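PDB 3ZIL: AAR187Cp from Eremothecium gossypii, which probably regulates the establishment of sister-chromatid cohesion through cohesin, the present chain being the helical C-terminal Wap1 domain of this Wpl1 protein. Local coordinates for residues Arg66-Trp71 and Asp92-Leu97; Ala171-Ile176 and Phe211-Gly216; Ser310-Lys315 and Pro343-Phe348. All coordinates share one frame; numbering follows the deposited sequence.

How the contacts relate
The three contacts come in series along the chain, each closing before the next opens, and all belong to the Wap1 domain. Contact 1 joins helix 54-72 to the end of helix 81-93, contact 2 pairs helices 168-178 and 201-215, and contact 3 brings the end of helix 304-313 against helix 343-360. Between centres, contact 1 lies about 34 Å from contact 2 and about 64 Å from contact 3, while contact 2 lies about 40 Å from contact 3. Contact 2 is nearest the middle of the chain, and contacts 1 and 3 occupy opposite sides of its centre. Each contact joins helices near in sequence, consistent with an elongated, repeat-like helical domain.

Contact 1: Arg66-Trp71 and Asp92-Leu97; sequences REVWEW and DKIPLL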
loop_
_atom_site.group_PDB
_atom_site.type_symbol
_atom_site.label_atom_id
_atom_site.label_comp_id
_atom_site.label_asym_id
_atom_site.label_seq_id
_atom_site.Cartn_x
_atom_site.Cartn_y
_atom_site.Cartn_z
ATOM N N ARG A 66 -19.441 -16.854 -19.347
ATOM C CA ARG A 66 -18.410 -17.874 -19.157
ATOM C C ARG A 66 -17.637 -18.212 -20.427
ATOM O O ARG A 66 -16.439 -18.399 -20.358
ATOM C CB ARG A 66 -18.961 -19.186 -18.600
ATOM C CG ARG A 66 -17.921 -20.298 -18.882
ATOM C CD ARG A 66 -18.440 -21.702 -18.893
ATOM N NE ARG A 66 -19.556 -21.951 -19.809
ATOM C CZ ARG A 66 -19.360 -22.354 -21.058
ATOM N NH1 ARG A 66 -18.117 -22.483 -21.527
ATOM N NH2 ARG A 66 -20.389 -22.604 -21.836
ATOM N N GLU A 67 -18.279 -18.266 -21.593
ATOM C CA GLU A 67 -17.523 -18.654 -22.790
ATOM C C GLU A 67 -16.566 -17.483 -23.192
ATOM O O GLU A 67 -15.398 -17.733 -23.604
ATOM C CB GLU A 67 -18.476 -18.954 -23.975
ATOM C CG GLU A 67 -17.779 -19.501 -25.202
ATOM C CD GLU A 67 -18.642 -19.509 -26.460
ATOM O OE1 GLU A 67 -19.877 -19.356 -26.342
ATOM O OE2 GLU A 67 -18.080 -19.654 -27.574
ATOM N N VAL A 68 -17.066 -16.228 -23.116
ATOM C CA VAL A 68 -16.198 -15.087 -23.484
ATOM C C VAL A 68 -14.957 -15.043 -22.519
ATOM O O VAL A 68 -13.826 -14.837 -22.937
ATOM C CB VAL A 68 -17.019 -13.731 -23.522
ATOM C CG1 VAL A 68 -16.141 -12.464 -23.590
ATOM C CG2 VAL A 68 -17.927 -13.758 -24.710
ATOM N N TRP A 69 -15.192 -15.279 -21.225
ATOM C CA TRP A 69 -14.136 -15.187 -20.215
ATOM C C TRP A 69 -13.130 -16.277 -20.440
ATOM O O TRP A 69 -11.948 -16.013 -20.392
ATOM C CB TRP A 69 -14.720 -15.327 -18.807
ATOM C CG TRP A 69 -13.754 -15.006 -17.655
ATOM C CD1 TRP A 69 -12.888 -15.884 -16.965
ATOM C CD2 TRP A 69 -13.524 -13.678 -17.052
ATOM N NE1 TRP A 69 -12.154 -15.213 -16.002
ATOM C CE2 TRP A 69 -12.538 -13.876 -15.970
ATOM C CE3 TRP A 69 -14.078 -12.402 -17.251
ATOM C CZ2 TRP A 69 -12.136 -12.833 -15.163
ATOM C CZ3 TRP A 69 -13.679 -11.351 -16.413
ATOM C CH2 TRP A 69 -12.725 -11.560 -15.401
ATOM N N GLU A 70 -13.592 -17.518 -20.642
ATOM C CA GLU A 70 -12.630 -18.636 -20.802
ATOM C C GLU A 70 -11.832 -18.458 -22.093
ATOM O O GLU A 70 -10.649 -18.824 -22.154
ATOM C CB GLU A 70 -13.322 -20.006 -20.763
ATOM C CG GLU A 70 -13.834 -20.354 -19.371
ATOM C CD GLU A 70 -14.452 -21.764 -19.247
ATOM O OE1 GLU A 70 -14.650 -22.472 -20.260
ATOM O OE2 GLU A 70 -14.750 -22.163 -18.102
ATOM N N TRP A 71 -12.477 -17.887 -23.103
ATOM C CA TRP A 71 -11.786 -17.546 -24.341
ATOM C C TRP A 71 -10.738 -16.478 -24.108
ATOM O O TRP A 71 -9.560 -16.703 -24.463
ATOM C CB TRP A 71 -12.767 -17.154 -25.490
ATOM C CG TRP A 71 -12.021 -16.906 -26.777
ATOM C CD1 TRP A 71 -11.668 -17.839 -27.731
ATOM C CD2 TRP A 71 -11.428 -15.645 -27.232
ATOM N NE1 TRP A 71 -10.973 -17.244 -28.781
ATOM C CE2 TRP A 71 -10.816 -15.924 -28.541
ATOM C CE3 TRP A 71 -11.439 -14.315 -26.748
ATOM C CZ2 TRP A 71 -10.159 -14.944 -29.272
ATOM C CZ3 TRP A 71 -10.781 -13.339 -27.494
ATOM C CH2 TRP A 71 -10.149 -13.640 -28.728
ATOM N N ASP A 92 -11.843 -5.784 -16.270
ATOM C CA ASP A 92 -12.507 -4.564 -15.807
ATOM C C ASP A 92 -13.893 -4.269 -16.453
ATOM O O ASP A 92 -14.734 -3.722 -15.792
ATOM C CB ASP A 92 -11.566 -3.400 -15.986
ATOM C CG ASP A 92 -12.022 -2.112 -15.289
ATOM O OD1 ASP A 92 -12.623 -2.202 -14.184
ATOM O OD2 ASP A 92 -11.691 -0.998 -15.871
ATOM N N LYS A 93 -14.127 -4.644 -17.706
ATOM C CA LYS A 93 -15.333 -4.232 -18.427
ATOM C C LYS A 93 -16.450 -5.213 -18.102
ATOM O O LYS A 93 -17.588 -4.790 -17.999
ATOM C CB LYS A 93 -15.080 -4.259 -19.947
ATOM C CG LYS A 93 -16.159 -3.569 -20.765
ATOM C CD LYS A 93 -16.436 -2.134 -20.317
ATOM C CE LYS A 93 -17.829 -1.754 -20.789
ATOM N NZ LYS A 93 -17.797 -0.318 -21.135
ATOM N N ILE A 94 -16.128 -6.500 -17.879
ATOM C CA ILE A 94 -17.171 -7.518 -17.602
ATOM C C ILE A 94 -16.614 -8.431 -16.578
ATOM O O ILE A 94 -16.281 -9.618 -16.872
ATOM C CB ILE A 94 -17.556 -8.351 -18.862
ATOM C CG1 ILE A 94 -16.263 -8.884 -19.554
ATOM C CG2 ILE A 94 -18.466 -7.503 -19.801
ATOM C CD1 ILE A 94 -16.507 -9.997 -20.615
ATOM N N PRO A 95 -16.463 -7.894 -15.367
ATOM C CA PRO A 95 -15.886 -8.640 -14.272
ATOM C C PRO A 95 -16.821 -9.795 -13.871
ATOM O O PRO A 95 -18.056 -9.651 -13.922
ATOM C CB PRO A 95 -15.835 -7.573 -13.123
ATOM C CG PRO A 95 -16.911 -6.572 -13.485
ATOM C CD PRO A 95 -16.737 -6.485 -14.997
ATOM N N LEU A 96 -16.265 -10.936 -13.479
ATOM C CA LEU A 96 -17.087 -11.999 -12.858
ATOM C C LEU A 96 -17.432 -11.581 -11.424
ATOM O O LEU A 96 -16.817 -10.634 -10.895
ATOM C CB LEU A 96 -16.298 -13.324 -12.771
ATOM C CG LEU A 96 -15.682 -13.837 -14.073
ATOM C CD1 LEU A 96 -14.689 -14.943 -13.758
ATOM C CD2 LEU A 96 -16.827 -14.319 -14.971
ATOM N N LEU A 97 -18.404 -12.271 -10.785
ATOM C CA LEU A 97 -18.693 -11.993 -9.385
ATOM C C LEU A 97 -17.444 -12.245 -8.585
ATOM O O LEU A 97 -16.621 -13.083 -9.027
ATOM C CB LEU A 97 -19.766 -12.960 -8.886
ATOM C CG LEU A 97 -21.088 -13.082 -9.630
ATOM C CD1 LEU A 97 -21.781 -14.437 -9.273
ATOM C CD2 LEU A 97 -21.898 -11.836 -9.300
#
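The carbonyl oxygen of Ile94 is approached from two quarters: Trp69 turns a ring edge to it, CZ3 lying 3.2 Å from Ile94 O and near the plane of the indole, and His65 NE2 gives it a hydrogen bond. The His65 bond satisfies this acceptor, which belongs to a buried residue just where helix 81-93 gives way to extended chain. Leu96 comes at the same indole from another direction, over one face. Its CD1 stands 3.4 Å from the centroid of the five-membered ring and 19° off the ring normal, a close CH-pi contact. Leu96 CG follows behind, 3.7 Å from Trp69 CE2, and the isobutyl group thus spreads across the fusion bond of the two rings. Trp69 reaches this place because its CG is anti to the backbone N (chi1 -170°), which carries the indole outward from helix 54-72 toward the loop. The pyrrole N-H is used too: Trp69 NE1 is hydrogen-bonded to Arg102 O, which, with Leu96 on one face, limits how far the ring can turn. Beside the indole, Val68 CG1 meets Ile94 CD1 at 3.9 Å, the two side chains crossing at about a right angle. Replacing Trp69 with an alanine would probably leave Arg102 O without this donor and Leu96 without the flat surface it lies on, opening a gap between helix and loop. The contact lays the extended chain leaving helix 81-93 against helix 54-72. Around it, Ile94 also packs on Val61 of helix 54-72 and on Met50 of helix 36-52, Leu96 touches Arg102 in a following loop, and Pro95 rests on Tyr158 of helix 147-158.

Contact 2: Ala171-Ile176 and Phe211-Gly216; sequences ALARLI and FQTLAG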
loop_
_atom_site.group_PDB
_atom_site.type_symbol
_atom_site.label_atom_id
_atom_site.label_comp_id
_atom_site.label_asym_id
_atom_site.label_seq_id
_atom_site.Cartn_x
_atom_site.Cartn_y
_atom_site.Cartn_z
ATOM N N ALA A 171 8.390 -6.978 -4.243
ATOM C CA ALA A 171 8.367 -6.536 -5.630
ATOM C C ALA A 171 7.609 -5.188 -5.703
ATOM O O ALA A 171 7.986 -4.283 -6.451
ATOM C CB ALA A 171 7.730 -7.566 -6.569
ATOM N N LEU A 172 6.580 -5.028 -4.886
ATOM C CA LEU A 172 5.863 -3.737 -4.913
ATOM C C LEU A 172 6.706 -2.572 -4.354
ATOM O O LEU A 172 6.585 -1.395 -4.800
ATOM C CB LEU A 172 4.561 -3.850 -4.218
ATOM C CG LEU A 172 3.493 -4.661 -4.966
ATOM C CD1 LEU A 172 2.433 -5.126 -3.977
ATOM C CD2 LEU A 172 2.862 -3.872 -6.179
ATOM N N ALA A 173 7.490 -2.895 -3.316
ATOM C CA ALA A 173 8.357 -1.924 -2.662
ATOM C C ALA A 173 9.408 -1.499 -3.743
ATOM O O ALA A 173 9.619 -0.279 -3.974
ATOM C CB ALA A 173 9.033 -2.516 -1.425
ATOM N N ARG A 174 9.983 -2.475 -4.454
ATOM C CA ARG A 174 10.940 -2.143 -5.535
ATOM C C ARG A 174 10.285 -1.232 -6.595
ATOM O O ARG A 174 10.899 -0.278 -7.028
ATOM C CB ARG A 174 11.567 -3.366 -6.201
ATOM C CG ARG A 174 12.521 -4.153 -5.296
ATOM C CD ARG A 174 13.301 -5.170 -6.125
ATOM N NE ARG A 174 12.450 -6.146 -6.888
ATOM C CZ ARG A 174 11.959 -7.309 -6.362
ATOM N NH1 ARG A 174 12.125 -7.640 -5.089
ATOM N NH2 ARG A 174 11.240 -8.143 -7.082
ATOM N N LEU A 175 9.025 -1.510 -6.952
ATOM C CA LEU A 175 8.268 -0.689 -7.926
ATOM C C LEU A 175 8.111 0.750 -7.427
ATOM O O LEU A 175 8.372 1.693 -8.148
ATOM C CB LEU A 175 6.855 -1.300 -8.155
ATOM C CG LEU A 175 5.900 -0.487 -9.075
ATOM C CD1 LEU A 175 6.323 -0.473 -10.579
ATOM C CD2 LEU A 175 4.440 -0.958 -8.944
ATOM N N ILE A 176 7.739 0.937 -6.159
ATOM C CA ILE A 176 7.660 2.307 -5.606
ATOM C C ILE A 176 8.997 3.016 -5.674
ATOM O O ILE A 176 9.021 4.191 -6.033
ATOM C CB ILE A 176 7.094 2.284 -4.190
ATOM C CG1 ILE A 176 5.613 1.721 -4.240
ATOM C CG2 ILE A 176 7.188 3.651 -3.465
ATOM C CD1 ILE A 176 5.193 1.103 -2.905
ATOM N N PHE A 211 11.022 -3.575 3.734
ATOM C CA PHE A 211 11.241 -2.476 4.667
ATOM C C PHE A 211 12.578 -1.704 4.318
ATOM O O PHE A 211 12.619 -0.494 4.219
ATOM C CB PHE A 211 11.310 -3.015 6.100
ATOM C CG PHE A 211 11.771 -1.989 7.104
ATOM C CD1 PHE A 211 10.919 -1.024 7.582
ATOM C CD2 PHE A 211 13.159 -1.968 7.516
ATOM C CE1 PHE A 211 11.365 -0.062 8.493
ATOM C CE2 PHE A 211 13.592 -1.014 8.447
ATOM C CZ PHE A 211 12.711 -0.045 8.909
ATOM N N GLN A 212 13.628 -2.441 4.033
ATOM C CA GLN A 212 14.889 -1.767 3.672
ATOM C C GLN A 212 14.692 -0.952 2.390
ATOM O O GLN A 212 15.284 0.126 2.226
ATOM C CB GLN A 212 15.959 -2.816 3.518
ATOM C CG GLN A 212 16.203 -3.478 4.885
ATOM C CD GLN A 212 17.088 -4.703 4.823
ATOM O OE1 GLN A 212 17.775 -4.939 3.803
ATOM N NE2 GLN A 212 17.049 -5.546 5.894
ATOM N N THR A 213 13.835 -1.429 1.481
ATOM C CA THR A 213 13.630 -0.671 0.295
ATOM C C THR A 213 12.895 0.604 0.576
ATOM O O THR A 213 13.306 1.663 0.102
ATOM C CB THR A 213 12.897 -1.460 -0.754
ATOM O OG1 THR A 213 13.716 -2.571 -1.087
ATOM C CG2 THR A 213 12.649 -0.652 -1.980
ATOM N N LEU A 214 11.812 0.520 1.331
ATOM C CA LEU A 214 10.978 1.706 1.585
ATOM C C LEU A 214 11.752 2.667 2.480
ATOM O O LEU A 214 11.676 3.880 2.309
ATOM C CB LEU A 214 9.637 1.298 2.216
ATOM C CG LEU A 214 8.751 0.402 1.352
ATOM C CD1 LEU A 214 7.501 0.168 2.201
ATOM C CD2 LEU A 214 8.359 1.120 0.042
ATOM N N ALA A 215 12.535 2.120 3.398
ATOM C CA ALA A 215 13.299 2.995 4.332
ATOM C C ALA A 215 14.416 3.752 3.553
ATOM O O ALA A 215 14.876 4.805 4.023
ATOM C CB ALA A 215 13.889 2.160 5.435
ATOM N N GLY A 216 14.787 3.235 2.356
ATOM C CA GLY A 216 15.763 3.871 1.444
ATOM C C GLY A 216 15.203 4.902 0.465
ATOM O O GLY A 216 15.955 5.455 -0.354
#
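Arg174, whose backbone N lies 4.1 Å from Thr213 CG2, folds its guanidinium back along its own helix, one face over Ala171 CA and offset toward the rim. Phe211, on the other helix, likewise has one face of its ring over Ala215 CB, again toward the rim. Neither flat group carries the join, which is made by aliphatic groups, with Ala173 the small one at the centre. Ala173 CB fits against Thr213 and Leu214 together, 4.1 Å from Thr213 CB and 4.0 Å from Leu214 CD2. Thr213 holds OG1 beside its backbone N (chi1 -62°), where it is hydrogen-bonded to Gln209 O within its own helix, and this leaves CG2 directed at Ala173 O, 3.6 Å from it. Leu214 CD2 also reaches Ile176 CD1, at 4.3 Å. The axes approach to 8.8 Å, a spacing to which the small Ala173 side chain probably contributes, and run nearly parallel, 15° apart. Such parallel neighbours, with an intervening helix in the sequence, are consistent with a helical solenoid. Helix 185-193 covers the join through Leu191 on Ala173 and Cys188 on Ile176, and helix 225-235 meets it through Cys230 and Leu231 on Leu214.

Contact 3: Ser310-Lys315 and Pro343-Phe348; sequences SVFVKK and PAEADF
The last turn of helix 304-313 and the chain leaving it meet the start of helix 343-360, with the CA atoms of Phe312 and Glu345 6.9 Å apart. Phe312 is wedged between three residues of the facing helix, toward which it is swung with CG anti to the backbone N (chi1 166°). Over one face lies Glu345 CG, 3.9 Å from the ring centroid and close above its centre. A bend at chi2 then lays the carboxylate of Glu345 almost flat against the same ring, the two planes only 7° apart, and CD approaches Phe312 CE2 at 3.7 Å. At the far end of the ring, Phe312 CZ touches Ala344 CB at 3.6 Å. Along its edge, in the ring plane, comes Phe348 CB, 3.7 Å from Phe312 CD1. That edge is turned to the face of the Phe348 ring in an offset edge-to-face stack, with centroids 5.6 Å apart and planes at 68°. Phe348 is gripped in turn by its neighbours: Phe312 CA lies over one face, and Val311 CG1 meets the ring at its edge, 3.7 Å from CZ. The methylenes of Lys315 run alongside Phe348, with CE 3.9 Å from Phe348 CD1, before the chain bends at chi4 to its amine. Phe308, one turn earlier on helix 304-313, touches both Glu345 and Phe348. The result is a small aromatic cluster joining a helix to the next but one along the chain, as in contact 2, consistent with the helical solenoid of TPR-like domains.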
loop_
_atom_site.group_PDB
_atom_site.type_symbol
_atom_site.label_atom_id
_atom_site.label_comp_id
_atom_site.label_asym_id
_atom_site.label_seq_id
_atom_site.Cartn_x
_atom_site.Cartn_y
_atom_site.Cartn_z
ATOM N N SER A 310 7.958 23.096 26.006
ATOM C CA SER A 310 6.843 23.962 25.606
ATOM C C SER A 310 5.540 23.557 26.231
ATOM O O SER A 310 4.825 24.371 26.817
ATOM C CB SER A 310 6.645 23.881 24.099
ATOM O OG SER A 310 6.981 25.094 23.476
ATOM N N VAL A 311 5.214 22.283 26.059
ATOM C CA VAL A 311 3.949 21.722 26.508
ATOM C C VAL A 311 3.851 21.707 28.052
ATOM O O VAL A 311 2.782 21.943 28.645
ATOM C CB VAL A 311 3.817 20.278 25.947
ATOM C CG1 VAL A 311 2.702 19.516 26.625
ATOM C CG2 VAL A 311 3.662 20.296 24.422
ATOM N N PHE A 312 4.969 21.391 28.690
ATOM C CA PHE A 312 5.007 21.271 30.133
ATOM C C PHE A 312 4.802 22.634 30.812
ATOM O O PHE A 312 4.094 22.730 31.818
ATOM C CB PHE A 312 6.355 20.723 30.576
ATOM C CG PHE A 312 6.590 20.884 32.055
ATOM C CD1 PHE A 312 5.883 20.098 32.972
ATOM C CD2 PHE A 312 7.496 21.854 32.535
ATOM C CE1 PHE A 312 6.093 20.268 34.345
ATOM C CE2 PHE A 312 7.722 22.006 33.903
ATOM C CZ PHE A 312 7.025 21.222 34.803
ATOM N N VAL A 313 5.458 23.660 30.260
ATOM C CA VAL A 313 5.423 25.003 30.835
ATOM C C VAL A 313 4.020 25.534 30.741
ATOM O O VAL A 313 3.409 25.835 31.750
ATOM C CB VAL A 313 6.488 26.004 30.265
ATOM C CG1 VAL A 313 7.908 25.508 30.533
ATOM C CG2 VAL A 313 6.295 26.305 28.787
ATOM N N LYS A 314 3.503 25.602 29.530
ATOM C CA LYS A 314 2.179 26.127 29.296
ATOM C C LYS A 314 1.314 24.915 29.202
ATOM O O LYS A 314 1.074 24.466 28.091
ATOM C CB LYS A 314 2.140 26.859 27.954
ATOM C CG LYS A 314 3.247 27.883 27.760
ATOM C CD LYS A 314 3.944 27.654 26.428
ATOM C CE LYS A 314 5.144 28.583 26.256
ATOM N NZ LYS A 314 6.101 28.108 25.211
ATOM N N LYS A 315 0.903 24.360 30.349
ATOM C CA LYS A 315 0.029 23.171 30.429
ATOM C C LYS A 315 -1.237 23.392 29.602
ATOM O O LYS A 315 -1.638 24.539 29.420
ATOM C CB LYS A 315 -0.428 22.966 31.852
ATOM C CG LYS A 315 0.569 22.335 32.794
ATOM C CD LYS A 315 -0.185 21.697 33.964
ATOM C CE LYS A 315 0.705 20.742 34.731
ATOM N NZ LYS A 315 2.076 21.329 34.804
ATOM N N PRO A 343 11.738 16.311 38.942
ATOM C CA PRO A 343 10.481 15.732 39.452
ATOM C C PRO A 343 9.124 16.281 38.910
ATOM O O PRO A 343 8.183 15.488 38.757
ATOM C CB PRO A 343 10.606 15.894 40.988
ATOM C CG PRO A 343 12.099 15.867 41.246
ATOM C CD PRO A 343 12.724 16.539 40.036
ATOM N N ALA A 344 9.021 17.594 38.630
ATOM C CA ALA A 344 7.842 18.230 38.006
ATOM C C ALA A 344 7.615 17.690 36.590
ATOM O O ALA A 344 6.512 17.282 36.245
ATOM C CB ALA A 344 8.002 19.769 37.928
ATOM N N GLU A 345 8.648 17.774 35.766
ATOM C CA GLU A 345 8.592 17.264 34.382
ATOM C C GLU A 345 8.217 15.762 34.305
ATOM O O GLU A 345 7.305 15.392 33.530
ATOM C CB GLU A 345 9.897 17.562 33.641
ATOM C CG GLU A 345 10.090 19.040 33.274
ATOM C CD GLU A 345 10.706 19.867 34.437
ATOM O OE1 GLU A 345 10.478 19.533 35.621
ATOM O OE2 GLU A 345 11.431 20.854 34.193
ATOM N N ALA A 346 8.898 14.918 35.093
ATOM C CA ALA A 346 8.589 13.468 35.198
ATOM C C ALA A 346 7.156 13.170 35.643
ATOM O O ALA A 346 6.507 12.294 35.077
ATOM C CB ALA A 346 9.589 12.743 36.105
ATOM N N ASP A 347 6.662 13.884 36.665
ATOM C CA ASP A 347 5.306 13.668 37.141
ATOM C C ASP A 347 4.225 14.104 36.135
ATOM O O ASP A 347 3.164 13.473 36.076
ATOM C CB ASP A 347 5.073 14.372 38.504
ATOM C CG ASP A 347 3.774 13.930 39.180
ATOM O OD1 ASP A 347 3.609 12.756 39.592
ATOM O OD2 ASP A 347 2.883 14.738 39.305
ATOM N N PHE A 348 4.457 15.211 35.415
ATOM C CA PHE A 348 3.524 15.652 34.340
ATOM C C PHE A 348 3.421 14.563 33.232
ATOM O O PHE A 348 2.311 14.217 32.758
ATOM C CB PHE A 348 3.981 17.014 33.774
ATOM C CG PHE A 348 3.362 17.398 32.464
ATOM C CD1 PHE A 348 2.059 17.917 32.389
ATOM C CD2 PHE A 348 4.094 17.274 31.288
ATOM C CE1 PHE A 348 1.505 18.297 31.175
ATOM C CE2 PHE A 348 3.537 17.626 30.063
ATOM C CZ PHE A 348 2.234 18.134 29.999
#